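Long-range contacts in oxidized polyvinyl alcohol hydrolase (Pseudomonas sp. VM15C, PDB 3WWE), which catalyses the hydrolysis of beta-diketones such as 4,6-nonanedione and cleaves oxidized polyvinyl alcohol in the second step of polyvinyl alcohol degradation: residues A49-P54 and S74-L79; W126-E131 and I176-T181; S201-V206 and L271-R276. All blocks are in the same frame, centred on the assembly; numbering follows the deposited sequence.

Contact 1 of 3, residues A49-P54 and S74-L79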
# COMPACT_ATOMS: atom_id res chain seq x y z
N ALA A 49 -9.24 13.29 -7.32
CA ALA A 49 -10.07 12.49 -8.19
C ALA A 49 -9.88 11.04 -7.89
O ALA A 49 -8.85 10.67 -7.31
CB ALA A 49 -9.73 12.78 -9.66
N PHE A 50 -10.86 10.22 -8.28
CA PHE A 50 -10.77 8.75 -8.07
C PHE A 50 -11.76 8.12 -9.04
O PHE A 50 -12.66 8.81 -9.55
CB PHE A 50 -11.10 8.34 -6.62
CG PHE A 50 -12.43 8.88 -6.11
CD1 PHE A 50 -12.50 10.17 -5.57
CD2 PHE A 50 -13.61 8.12 -6.23
CE1 PHE A 50 -13.73 10.71 -5.13
CE2 PHE A 50 -14.88 8.67 -5.79
CZ PHE A 50 -14.92 9.97 -5.25
N ILE A 51 -11.58 6.82 -9.30
CA ILE A 51 -12.42 6.08 -10.23
C ILE A 51 -13.09 4.94 -9.47
O ILE A 51 -12.47 4.23 -8.71
CB ILE A 51 -11.58 5.53 -11.40
CG1 ILE A 51 -10.94 6.68 -12.18
CG2 ILE A 51 -12.46 4.76 -12.38
CD1 ILE A 51 -9.70 6.24 -13.07
N VAL A 52 -14.40 4.78 -9.72
CA VAL A 52 -15.18 3.79 -9.05
C VAL A 52 -15.69 2.75 -10.04
O VAL A 52 -16.24 3.16 -11.12
CB VAL A 52 -16.45 4.41 -8.41
CG1 VAL A 52 -17.28 3.32 -7.89
CG2 VAL A 52 -16.10 5.42 -7.31
N TYR A 53 -15.51 1.46 -9.69
CA TYR A 53 -16.00 0.29 -10.49
C TYR A 53 -16.80 -0.53 -9.50
O TYR A 53 -16.23 -1.30 -8.73
CB TYR A 53 -14.87 -0.63 -11.03
CG TYR A 53 -14.01 -0.03 -12.12
CD1 TYR A 53 -12.88 0.75 -11.80
CD2 TYR A 53 -14.31 -0.26 -13.47
CE1 TYR A 53 -12.05 1.28 -12.82
CE2 TYR A 53 -13.50 0.26 -14.49
CZ TYR A 53 -12.36 1.02 -14.17
OH TYR A 53 -11.52 1.44 -15.21
N PRO A 54 -18.13 -0.38 -9.51
CA PRO A 54 -19.03 -1.10 -8.61
C PRO A 54 -18.89 -2.60 -8.79
O PRO A 54 -18.66 -3.07 -9.91
CB PRO A 54 -20.42 -0.59 -9.02
CG PRO A 54 -20.11 0.84 -9.53
CD PRO A 54 -18.89 0.57 -10.36
N SER A 74 0.33 4.94 -14.84
CA SER A 74 -0.81 5.81 -14.56
C SER A 74 -1.82 5.00 -13.77
O SER A 74 -1.70 3.77 -13.66
CB SER A 74 -1.45 6.28 -15.86
OG SER A 74 -2.01 5.18 -16.54
N THR A 75 -2.78 5.68 -13.17
CA THR A 75 -3.81 5.01 -12.43
C THR A 75 -4.61 4.16 -13.43
O THR A 75 -5.04 3.04 -13.14
CB THR A 75 -4.74 6.07 -11.73
OG1 THR A 75 -4.03 6.69 -10.67
CG2 THR A 75 -5.95 5.39 -11.12
N ASN A 76 -4.80 4.70 -14.62
CA ASN A 76 -5.50 3.98 -15.66
C ASN A 76 -4.78 2.67 -16.07
O ASN A 76 -5.42 1.64 -16.37
CB ASN A 76 -5.60 4.89 -16.85
CG ASN A 76 -6.82 4.67 -17.58
OD1 ASN A 76 -6.83 3.90 -18.57
ND2 ASN A 76 -7.95 5.30 -17.10
N ASP A 77 -3.46 2.75 -16.15
CA ASP A 77 -2.67 1.56 -16.46
C ASP A 77 -2.94 0.54 -15.33
O ASP A 77 -3.29 -0.58 -15.61
CB ASP A 77 -1.17 1.83 -16.44
CG ASP A 77 -0.70 2.76 -17.58
OD1 ASP A 77 -1.30 2.69 -18.68
OD2 ASP A 77 0.30 3.53 -17.35
N ASN A 78 -2.74 0.95 -14.07
CA ASN A 78 -2.94 0.12 -12.89
C ASN A 78 -4.28 -0.58 -12.95
O ASN A 78 -4.39 -1.77 -12.60
CB ASN A 78 -2.87 0.98 -11.61
CG ASN A 78 -3.17 0.18 -10.32
OD1 ASN A 78 -4.29 0.19 -9.81
ND2 ASN A 78 -2.15 -0.55 -9.82
N LEU A 79 -5.28 0.17 -13.42
CA LEU A 79 -6.64 -0.33 -13.51
C LEU A 79 -6.95 -1.16 -14.71
O LEU A 79 -7.74 -2.08 -14.61
CB LEU A 79 -7.64 0.84 -13.50
CG LEU A 79 -7.76 1.58 -12.18
CD1 LEU A 79 -8.50 2.84 -12.40
CD2 LEU A 79 -8.46 0.70 -11.15
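Ile51 and Leu79 meet methyl to methyl, with Ile51 CD1 3.7 Å from Leu79 CD1. The same Leu79 methyl touches the ring of Tyr53 at its edge, near the ring plane, with Leu79 CD1 3.9 Å from Tyr53 CE1. Leu79 CD2 also lies close to that ring carbon, so both branches of the leucine take part. Ile51 reaches out because its chain is nearly extended at the second torsion (chi2 160°), which sends CD1 forward to the helix. There it also comes near Thr75 CG2 and, more loosely, Asn76 ND2. The contact is almost wholly apolar.

The helix that presents these groups starts with a capping box. Asp77 N donates to Ser74 OG at 2.9 Å, and Ser74 N donates to Asp77 OD2, meeting it from above the carboxylate plane. A salt bridge from Asp77 OD1 to Arg112 ties this helix start to a loop.

Strand 49-53 is held by backbone bonds to strands 36-43 and 96-100. Phe50 and Val52 pack on helix 148-160, whereas Ile51 and Tyr53 face helix 75-79. The two short axes run 19° from parallel and 10.6 Å apart. Helix 75-79 thus covers one face of the mixed sheet and helix 148-160 the other, a sandwich that fits the alpha/beta-hydrolase fold expected for this family.

Contact 2 of 3, residues W126-E131 and I176-T181. With AE3 (2-(2-ethoxyethoxy)ethanol), chain B.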
# COMPACT_ATOMS: atom_id res chain seq x y z
N TRP A 126 8.87 11.16 -1.24
CA TRP A 126 8.65 10.79 -2.64
C TRP A 126 7.32 11.39 -3.16
O TRP A 126 6.29 11.27 -2.51
CB TRP A 126 8.64 9.25 -2.68
CG TRP A 126 9.03 8.68 -4.00
CD1 TRP A 126 8.27 7.86 -4.77
CD2 TRP A 126 10.20 8.98 -4.76
NE1 TRP A 126 8.87 7.65 -5.97
CE2 TRP A 126 10.06 8.33 -6.00
CE3 TRP A 126 11.35 9.76 -4.52
CZ2 TRP A 126 11.03 8.42 -7.03
CZ3 TRP A 126 12.32 9.86 -5.54
CH2 TRP A 126 12.14 9.18 -6.79
N ASN A 127 7.36 12.01 -4.34
CA ASN A 127 6.18 12.70 -4.89
C ASN A 127 4.88 12.00 -5.32
O ASN A 127 3.83 12.62 -5.20
CB ASN A 127 6.64 13.62 -6.03
CG ASN A 127 5.76 14.87 -6.18
OD1 ASN A 127 5.41 15.53 -5.21
ND2 ASN A 127 5.40 15.19 -7.41
N PRO A 128 4.91 10.73 -5.80
CA PRO A 128 3.67 10.03 -6.23
C PRO A 128 2.51 10.04 -5.18
O PRO A 128 1.34 10.28 -5.50
CB PRO A 128 4.16 8.59 -6.55
CG PRO A 128 5.60 8.77 -6.87
CD PRO A 128 6.06 9.82 -5.83
N TRP A 129 2.85 9.79 -3.92
CA TRP A 129 1.88 9.75 -2.82
C TRP A 129 2.60 10.35 -1.61
O TRP A 129 3.84 10.37 -1.54
CB TRP A 129 1.47 8.32 -2.42
CG TRP A 129 0.94 7.43 -3.53
CD1 TRP A 129 1.64 6.47 -4.23
CD2 TRP A 129 -0.36 7.46 -4.08
NE1 TRP A 129 0.84 5.90 -5.19
CE2 TRP A 129 -0.40 6.49 -5.12
CE3 TRP A 129 -1.51 8.21 -3.82
CZ2 TRP A 129 -1.54 6.26 -5.87
CZ3 TRP A 129 -2.66 7.98 -4.58
CH2 TRP A 129 -2.66 7.02 -5.59
N PHE A 130 1.80 10.84 -0.65
CA PHE A 130 2.34 11.41 0.58
C PHE A 130 2.53 10.17 1.41
O PHE A 130 1.74 9.89 2.32
CB PHE A 130 1.29 12.35 1.18
CG PHE A 130 0.92 13.47 0.24
CD1 PHE A 130 1.87 14.45 -0.12
CD2 PHE A 130 -0.33 13.56 -0.30
CE1 PHE A 130 1.54 15.52 -1.02
CE2 PHE A 130 -0.67 14.61 -1.18
CZ PHE A 130 0.28 15.60 -1.54
N GLU A 131 3.58 9.40 1.10
CA GLU A 131 3.80 8.12 1.76
C GLU A 131 4.95 7.96 2.74
O GLU A 131 5.15 6.87 3.26
CB GLU A 131 3.90 7.01 0.70
CG GLU A 131 4.57 7.46 -0.60
CD GLU A 131 6.06 7.20 -0.63
OE1 GLU A 131 6.80 7.62 0.31
OE2 GLU A 131 6.50 6.57 -1.61
N ILE A 176 1.48 -0.97 -5.54
CA ILE A 176 2.80 -1.37 -5.95
C ILE A 176 3.84 -0.24 -5.78
O ILE A 176 3.56 0.93 -6.06
CB ILE A 176 2.74 -1.85 -7.44
CG1 ILE A 176 4.15 -2.14 -8.00
CG2 ILE A 176 2.01 -0.77 -8.27
CD1 ILE A 176 4.80 -3.33 -7.39
N SER A 177 5.03 -0.59 -5.30
CA SER A 177 6.11 0.38 -5.19
C SER A 177 5.65 1.55 -4.31
O SER A 177 5.28 1.32 -3.13
CB SER A 177 6.48 0.83 -6.63
OG SER A 177 7.66 1.64 -6.65
N SER A 178 5.67 2.78 -4.84
CA SER A 178 5.24 3.92 -4.03
C SER A 178 3.82 3.70 -3.50
O SER A 178 3.50 4.08 -2.37
CB SER A 178 5.33 5.20 -4.85
OG SER A 178 5.12 6.29 -4.03
N GLY A 179 2.95 3.10 -4.34
CA GLY A 179 1.60 2.77 -3.87
C GLY A 179 1.66 1.76 -2.71
O GLY A 179 0.81 1.75 -1.82
N GLY A 180 2.66 0.89 -2.74
CA GLY A 180 2.88 -0.07 -1.66
C GLY A 180 3.39 0.61 -0.40
O GLY A 180 3.02 0.25 0.74
N THR A 181 4.24 1.61 -0.57
CA THR A 181 4.72 2.36 0.59
C THR A 181 3.49 3.11 1.23
O THR A 181 3.33 3.15 2.47
CB THR A 181 5.75 3.39 0.15
OG1 THR A 181 6.79 2.73 -0.62
CG2 THR A 181 6.33 4.07 1.36
C1 AE3 B . 15.29 8.22 -1.57
C2 AE3 B . 13.83 8.05 -1.90
O2 AE3 B . 13.73 7.18 -3.02
C3 AE3 B . 12.61 6.32 -2.80
C4 AE3 B . 12.27 5.54 -4.06
O3 AE3 B . 11.08 4.76 -3.84
C5 AE3 B . 10.50 4.45 -5.13
C6 AE3 B . 9.15 3.73 -4.93
O4 AE3 B . 9.16 2.88 -3.73
O HOH W 1 8.32 4.55 -1.88
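Pro128 and Ser178 mark one close approach of the two backbones, with 6.7 Å between their CA atoms. Glu131 and Thr181 mark the other, at 5.9 Å between CA atoms. Segment 126-131 is irregular and lies along the first turn of helix 178-189. Just before that helix, Ser177 has a positive phi (58°). This strained turn between strand 170-176 and the helix is consistent with the nucleophile elbow of an alpha/beta hydrolase, and Ser177 is probably the charge-relay serine. Its OG is hydrogen-bonded to His303.

Ser178 has the largest share of the contact. Its OG lies opposite its own backbone N (chi1 -171°), which sends it into a pocket of four side chains. There it donates to Glu131 OE2 at 2.8 Å, arriving on the anti side and close to the carboxylate plane. Pro128 CB touches this hydroxyl from another direction. The rings of Trp126 and Trp129 each turn an edge to it, both through CD1. Trp129 NE1 also rests against Gly179 CA, but its hydrogen bond goes to Thr69 O.

Glu131 bends at its second torsion (chi2 93°) and lies against Thr181 CG2. Its other oxygen, OE1, is hydrogen-bonded to Tyr205 OH. Thr181 OG1 bonds to Glu203 N.

The bound 2-(2-ethoxyethoxy)ethanol runs over one face of Trp126, whose NE1 bonds to Ser71 OG. C4 of the ligand sits 4.0 Å above the ring centre. Water 1 donates to Glu131 OE2 at 2.7 Å and also bonds to Thr181 OG1 and to O4 of the ligand.

Contact 3 of 3, residues S201-V206 and L271-R276; sequences SGEWYV and LCADYR. With AE3 (2-(2-ethoxyethoxy)ethanol), chain B.
Tyr275 lies against the backbone of Ser201 and Gly202. Ser201 O comes within 3.2 Å of Tyr275 CE2, obliquely to the ring. Gly202 O is near Tyr275 CD2, at the ring edge. The Ser201 side chain adds its CB, 3.9 Å from Tyr275 CG. The serine hydroxyl serves another partner, Asp258 OD2.

The tyrosine side chain leans back beside its own backbone N, with CG opposite the carbonyl carbon (chi1 -58°). Its second torsion of 90° turns the ring plane square to the plane of CA, CB and CG. This brings the hydroxyl to the bound 2-(2-ethoxyethoxy)ethanol, where Tyr275 OH and the ligand O4 are hydrogen-bonded at 2.7 Å. The donor may be either one.

Glu203 starts from an unusual first torsion (chi1 -105°, off the staggered values) and bends again at the second. Its side chain crosses that of Tyr275 at about a right angle, with Glu203 CG near Tyr275 CE2. The bend folds the carboxylate back on its own loop. OE2 accepts from two backbone groups, Trp204 N at 2.8 Å on the anti lone pair and Tyr205 N from above the carboxylate plane. These two bonds fix the group. OE1 faces segment 271-276 and lies beside Ala273 CB. Two waters extend its reach: water 2 links Glu203 OE1 to Asp274 N, and water 3 links it to Cys272 O.

Cys272 and Ala273 form a classic beta bulge against Trp260, and a disulfide joins Cys272 to Cys262. Helix 275-288 begins just after, with Asp274 OD1 capping Arg276 N. Together the loop after strand 196-200 and this helix start form one wall of the ligand pocket beside Ser177.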
# COMPACT_ATOMS: atom_id res chain seq x y z
N SER A 201 5.93 -4.57 -2.70
CA SER A 201 7.23 -3.89 -2.75
C SER A 201 7.10 -2.43 -2.38
O SER A 201 7.40 -1.54 -3.18
CB SER A 201 7.84 -4.03 -4.12
OG SER A 201 7.58 -5.32 -4.56
N GLY A 202 6.63 -2.20 -1.16
CA GLY A 202 6.52 -0.84 -0.67
C GLY A 202 7.73 -0.58 0.23
O GLY A 202 8.31 -1.52 0.75
N GLU A 203 8.15 0.68 0.39
CA GLU A 203 9.27 0.98 1.31
C GLU A 203 8.77 1.07 2.76
O GLU A 203 7.56 1.16 3.04
CB GLU A 203 9.89 2.34 0.94
CG GLU A 203 11.27 2.29 0.19
CD GLU A 203 12.41 1.85 1.13
OE1 GLU A 203 13.57 1.99 0.68
OE2 GLU A 203 12.18 1.36 2.29
N TRP A 204 9.74 1.11 3.66
CA TRP A 204 9.54 1.25 5.09
C TRP A 204 10.39 2.45 5.54
O TRP A 204 10.15 3.04 6.58
CB TRP A 204 10.04 0.03 5.82
CG TRP A 204 9.48 -0.08 7.17
CD1 TRP A 204 10.12 0.18 8.37
CD2 TRP A 204 8.11 -0.42 7.51
NE1 TRP A 204 9.23 0.01 9.42
CE2 TRP A 204 8.00 -0.35 8.92
CE3 TRP A 204 6.97 -0.77 6.75
CZ2 TRP A 204 6.78 -0.62 9.60
CZ3 TRP A 204 5.76 -1.03 7.43
CH2 TRP A 204 5.69 -0.96 8.84
N TYR A 205 11.38 2.81 4.73
CA TYR A 205 12.28 3.92 5.05
C TYR A 205 12.85 3.77 6.44
O TYR A 205 12.76 4.66 7.28
CB TYR A 205 11.57 5.22 4.97
CG TYR A 205 10.99 5.51 3.65
CD1 TYR A 205 11.77 5.48 2.48
CD2 TYR A 205 9.66 5.92 3.55
CE1 TYR A 205 11.23 5.87 1.25
CE2 TYR A 205 9.12 6.31 2.33
CZ TYR A 205 9.91 6.29 1.19
OH TYR A 205 9.32 6.69 -0.00
N VAL A 206 13.48 2.63 6.65
CA VAL A 206 14.05 2.32 7.95
C VAL A 206 14.85 3.46 8.56
O VAL A 206 15.65 4.13 7.87
CB VAL A 206 14.91 1.07 7.84
CG1 VAL A 206 15.71 0.86 9.14
CG2 VAL A 206 14.00 -0.13 7.56
N LEU A 271 21.04 3.07 -7.70
CA LEU A 271 20.19 2.30 -6.82
C LEU A 271 19.69 3.14 -5.63
O LEU A 271 20.49 3.75 -4.90
CB LEU A 271 20.97 1.06 -6.29
CG LEU A 271 20.16 0.19 -5.30
CD1 LEU A 271 19.03 -0.41 -6.11
CD2 LEU A 271 20.99 -0.94 -4.58
N CYS A 272 18.38 3.19 -5.40
CA CYS A 272 17.95 4.00 -4.27
C CYS A 272 16.89 3.34 -3.38
O CYS A 272 16.42 3.94 -2.39
CB CYS A 272 17.46 5.36 -4.76
SG CYS A 272 16.14 5.08 -5.85
N ALA A 273 16.54 2.12 -3.73
CA ALA A 273 15.58 1.36 -2.92
C ALA A 273 15.74 -0.13 -3.12
O ALA A 273 15.75 -0.62 -4.25
CB ALA A 273 14.17 1.76 -3.23
N ASP A 274 15.85 -0.84 -2.02
CA ASP A 274 15.96 -2.31 -2.05
C ASP A 274 14.78 -2.81 -1.23
O ASP A 274 14.72 -2.55 -0.03
CB ASP A 274 17.26 -2.73 -1.39
CG ASP A 274 17.45 -4.23 -1.40
OD1 ASP A 274 16.46 -4.98 -1.68
OD2 ASP A 274 18.60 -4.64 -1.11
N TYR A 275 13.86 -3.53 -1.86
CA TYR A 275 12.66 -3.99 -1.14
C TYR A 275 12.77 -5.22 -0.22
O TYR A 275 11.84 -5.56 0.52
CB TYR A 275 11.51 -4.11 -2.15
CG TYR A 275 11.31 -2.76 -2.80
CD1 TYR A 275 11.99 -2.42 -3.97
CD2 TYR A 275 10.52 -1.78 -2.17
CE1 TYR A 275 11.91 -1.12 -4.50
CE2 TYR A 275 10.43 -0.48 -2.70
CZ TYR A 275 11.13 -0.17 -3.86
OH TYR A 275 11.04 1.07 -4.41
N ARG A 276 13.92 -5.88 -0.22
CA ARG A 276 14.12 -7.01 0.70
C ARG A 276 13.97 -6.49 2.14
O ARG A 276 13.11 -6.96 2.90
CB ARG A 276 15.53 -7.62 0.52
CG ARG A 276 15.81 -8.82 1.39
CD ARG A 276 17.34 -9.16 1.29
NE ARG A 276 17.70 -9.44 -0.09
CZ ARG A 276 17.69 -10.66 -0.60
NH1 ARG A 276 17.35 -11.67 0.16
NH2 ARG A 276 17.95 -10.87 -1.88
C1 AE3 B . 15.29 8.22 -1.57
C2 AE3 B . 13.83 8.05 -1.90
O2 AE3 B . 13.73 7.18 -3.02
C3 AE3 B . 12.61 6.32 -2.80
C4 AE3 B . 12.27 5.54 -4.06
O3 AE3 B . 11.08 4.76 -3.84
C5 AE3 B . 10.50 4.45 -5.13
C6 AE3 B . 9.15 3.73 -4.93
O4 AE3 B . 9.16 2.88 -3.73
O HOH W 2 15.37 0.12 0.60
O HOH W 3 14.61 4.35 -0.09

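The three contacts follow one another along the chain, each closing before the next opens. Contact 1 lies toward one end of the main sheet, on strand 46-53, and is separate from the annotated sites. Contact 2 follows strand 170-176 near the middle of the sheet, and contact 3 follows the neighbouring strand 196-200. The centres of contacts 1 and 2 are about 16 Å apart, and those of contacts 1 and 3 are about 25 Å apart on opposite sides of the chain's centre. Contacts 2 and 3 are only about 11 Å apart by centres. They touch directly and share the ligand, so they build one pocket around Ser177, while contact 1 packs a helix on the sheet away from that pocket.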